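Side-chain contact in Sb(v)-as(v) reductase (Leishmania major, PDB 2J6P), which probably reduces arsenate and antimonate with a rhodanese-like domain related to Cdc25 phosphatases: residues 76-79 and 80-84. Residues are numbered along the deposited sequence; the frame is centred on the assembly and turned at random.
With EPE (4-(2-hydroxyethyl)-1-piperazine ethanesulfonic acid), chain G; SO4 (sulfate ion), chain I.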
ATOM      1  N   ALA A  76      -7.747  -2.501  -9.097  1.00 20.17           N
ATOM      2  CA  ALA A  76      -8.867  -2.628  -8.109  1.00 19.99           C
ATOM      3  C   ALA A  76      -9.444  -1.265  -7.841  1.00 19.69           C
ATOM      4  O   ALA A  76     -10.658  -1.138  -7.859  1.00 21.08           O
ATOM      5  CB  ALA A  76      -8.443  -3.363  -6.715  1.00 18.04           C
ATOM      6  N   GLN A  77      -8.586  -0.268  -7.534  1.00 18.38           N
ATOM      7  CA  GLN A  77      -9.105   1.093  -7.240  1.00 17.96           C
ATOM      8  C   GLN A  77      -8.705   2.027  -8.267  1.00 17.34           C
ATOM      9  O   GLN A  77      -9.190   3.163  -8.271  1.00 19.24           O
ATOM     10  CB  GLN A  77      -8.557   1.571  -5.886  1.00 18.06           C
ATOM     11  CG  GLN A  77      -9.132   0.643  -4.692  1.00 21.64           C
ATOM     12  CD  GLN A  77      -8.669   1.115  -3.325  1.00 23.83           C
ATOM     13  OE1 GLN A  77      -8.415   2.298  -3.101  1.00 27.72           O
ATOM     14  NE2 GLN A  77      -8.549   0.181  -2.406  1.00 29.06           N
ATOM     15  N   SER A  78      -7.818   1.588  -9.179  1.00 16.87           N
ATOM     16  CA  SER A  78      -7.257   2.490 -10.183  1.00 16.71           C
ATOM     17  C   SER A  78      -6.498   3.722  -9.610  1.00 17.76           C
ATOM     18  O   SER A  78      -6.630   4.893 -10.128  1.00 16.63           O
ATOM     19  CB  SER A  78      -8.361   2.894 -11.184  1.00 16.57           C
ATOM     20  OG  SER A  78      -8.550   1.809 -12.131  1.00 19.67           O
ATOM     21  N   LEU A  79      -5.845   3.510  -8.460  1.00 17.79           N
ATOM     22  CA  LEU A  79      -5.135   4.623  -7.772  1.00 18.05           C
ATOM     23  C   LEU A  79      -3.641   4.430  -7.912  1.00 19.09           C
ATOM     24  O   LEU A  79      -2.943   5.427  -8.088  1.00 17.31           O
ATOM     25  CB  LEU A  79      -5.455   4.750  -6.278  1.00 16.67           C
ATOM     26  CG  LEU A  79      -6.948   5.057  -5.867  1.00 15.72           C
ATOM     27  CD1 LEU A  79      -6.863   5.340  -4.417  1.00 15.95           C
ATOM     28  CD2 LEU A  79      -7.533   6.412  -6.592  1.00 17.15           C
ATOM     29  N   VAL A  80      -3.206   3.170  -7.979  1.00 16.29           N
ATOM     30  CA  VAL A  80      -1.765   2.897  -8.045  1.00 18.29           C
ATOM     31  C   VAL A  80      -1.479   2.063  -9.283  1.00 19.39           C
ATOM     32  O   VAL A  80      -0.772   2.497 -10.193  1.00 21.52           O
ATOM     33  CB  VAL A  80      -1.231   2.141  -6.744  1.00 17.21           C
ATOM     34  CG1 VAL A  80       0.338   1.769  -6.911  1.00 16.02           C
ATOM     35  CG2 VAL A  80      -1.566   3.053  -5.437  1.00 17.19           C
ATOM     36  N   ARG A  81      -2.038   0.861  -9.344  1.00 17.57           N
ATOM     37  CA  ARG A  81      -1.523  -0.041 -10.384  1.00 17.42           C
ATOM     38  C   ARG A  81      -1.971   0.355 -11.763  1.00 17.73           C
ATOM     39  O   ARG A  81      -1.196   0.207 -12.689  1.00 17.32           O
ATOM     40  CB  ARG A  81      -1.851  -1.538 -10.080  1.00 15.17           C
ATOM     41  CG  ARG A  81      -1.025  -1.918  -8.878  1.00 16.08           C
ATOM     42  CD  ARG A  81      -1.428  -3.270  -8.266  1.00 17.18           C
ATOM     43  NE  ARG A  81      -2.786  -3.069  -7.718  1.00 16.11           N
ATOM     44  CZ  ARG A  81      -3.633  -4.064  -7.515  1.00 14.74           C
ATOM     45  NH1 ARG A  81      -3.251  -5.327  -7.655  1.00 15.38           N
ATOM     46  NH2 ARG A  81      -4.833  -3.781  -7.118  1.00 14.14           N
ATOM     47  N   ALA A  82      -3.220   0.835 -11.939  1.00 17.66           N
ATOM     48  CA  ALA A  82      -3.683   1.143 -13.336  1.00 17.41           C
ATOM     49  C   ALA A  82      -2.952   2.384 -13.838  1.00 17.86           C
ATOM     50  O   ALA A  82      -2.505   2.464 -14.979  1.00 20.52           O
ATOM     51  CB  ALA A  82      -5.259   1.334 -13.352  1.00 12.00           C
ATOM     52  N   PRO A  83      -2.932   3.463 -13.051  1.00 19.22           N
ATOM     53  CA  PRO A  83      -2.178   4.574 -13.639  1.00 18.45           C
ATOM     54  C   PRO A  83      -0.696   4.358 -13.895  1.00 20.05           C
ATOM     55  O   PRO A  83      -0.132   4.950 -14.813  1.00 18.24           O
ATOM     56  CB  PRO A  83      -2.450   5.754 -12.636  1.00 18.16           C
ATOM     57  CG  PRO A  83      -2.916   5.169 -11.460  1.00 19.64           C
ATOM     58  CD  PRO A  83      -3.702   3.908 -11.864  1.00 19.58           C
ATOM     59  N   LYS A  84      -0.033   3.585 -13.027  1.00 20.86           N
ATOM     60  CA  LYS A  84       1.342   3.193 -13.313  1.00 21.72           C
ATOM     61  C   LYS A  84       1.469   2.413 -14.594  1.00 20.65           C
ATOM     62  O   LYS A  84       2.331   2.769 -15.358  1.00 19.97           O
ATOM     63  CB  LYS A  84       1.995   2.374 -12.183  1.00 22.59           C
ATOM     64  CG  LYS A  84       2.323   3.309 -10.977  1.00 23.82           C
ATOM     65  CD  LYS A  84       2.847   2.365  -9.912  1.00 27.57           C
ATOM     66  CE  LYS A  84       4.263   2.670  -9.639  1.00 46.25           C
ATOM     67  NZ  LYS A  84       4.346   3.573  -8.446  1.00 42.54           N
TER
HETATM   68  N1  EPE G 201      -4.333  -0.940  -2.368  0.50 19.84           N
HETATM   69  C2  EPE G 201      -3.603  -2.166  -1.966  0.50 23.50           C
HETATM   70  C3  EPE G 201      -3.174  -2.141  -0.473  0.50 23.64           C
HETATM   71  N4  EPE G 201      -4.034  -1.331   0.392  0.50 24.11           N
HETATM   72  C5  EPE G 201      -4.556  -0.089  -0.203  0.50 22.67           C
HETATM   73  C6  EPE G 201      -5.344  -0.646  -1.357  0.50 17.67           C
HETATM   74  C7  EPE G 201      -4.878  -2.059   1.343  0.50 16.10           C
HETATM   75  C8  EPE G 201      -4.211  -1.937   2.729  0.50 17.13           C
HETATM   76  O8  EPE G 201      -3.127  -2.798   2.914  0.50 15.77           O
HETATM   77  C9  EPE G 201      -4.978  -1.131  -3.685  0.50 23.84           C
HETATM   78  C10 EPE G 201      -4.341  -0.166  -4.682  0.50 20.54           C
HETATM   79  S   EPE G 201      -4.712  -0.214  -6.466  0.50 17.83           S
HETATM   80  O1S EPE G 201      -5.035   1.135  -6.993  0.50 20.16           O
HETATM   81  O2S EPE G 201      -3.496  -0.706  -7.189  0.50 15.72           O
HETATM   82  O3S EPE G 201      -5.762  -1.174  -6.792  0.50 19.71           O
HETATM   83  S   SO4 I 203      -4.876   0.241  -6.146  0.50 16.06           S
HETATM   84  O1  SO4 I 203      -3.615  -0.215  -6.736  0.50 14.82           O
HETATM   85  O2  SO4 I 203      -5.263   1.493  -6.894  0.50 15.95           O
HETATM   86  O3  SO4 I 203      -4.805   0.551  -4.699  0.50 20.34           O
HETATM   87  O4  SO4 I 203      -5.820  -0.816  -6.307  0.50 15.71           O
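The CB of A76 lies in the guanidinium plane of R81, at its edge, 3.7 Å from NH2. A76 lies in the loop after strand 70-74, R81 in the first turn of helix 81-96, and the chain between them curls round a site modelled with two anions: the sulfate and the EPE sulfonate overlap, so they are best read as alternative occupants. R81 reaches back to this site because its chain bends at chi3 (-67°), presenting NE and NH2 side by side. R81 NE meets sulfate O1 at 3.1 Å, nearly straight at 172°, while R81 NH2 meets sulfate O4 at 3.2 Å. Salt bridges from NH1 to D32 and D34 hold the far end of the guanidinium. The backbone N-H groups of Q77, L79, V80 and R81 complete the cradle, Q77 N lying 3.1 Å from sulfate O4 and V80 N 2.9 Å from sulfate O2. Behind the loop, S78 turns its OG against A82 CB (3.5 Å), and that hydroxyl is hydrogen-bonded to L106 O. The P83 ring sits alongside the same turn, its CG 3.4 Å from L79 O. The spacing from C75 to R81 matches the CX5R phosphate-binding loop of Cdc25-type phosphatases. Main-chain N-H groups at a helix start and one two-pronged arginine gripping a tetrahedral oxyanion are consistent with a pocket that binds arsenate or a similar oxyanion.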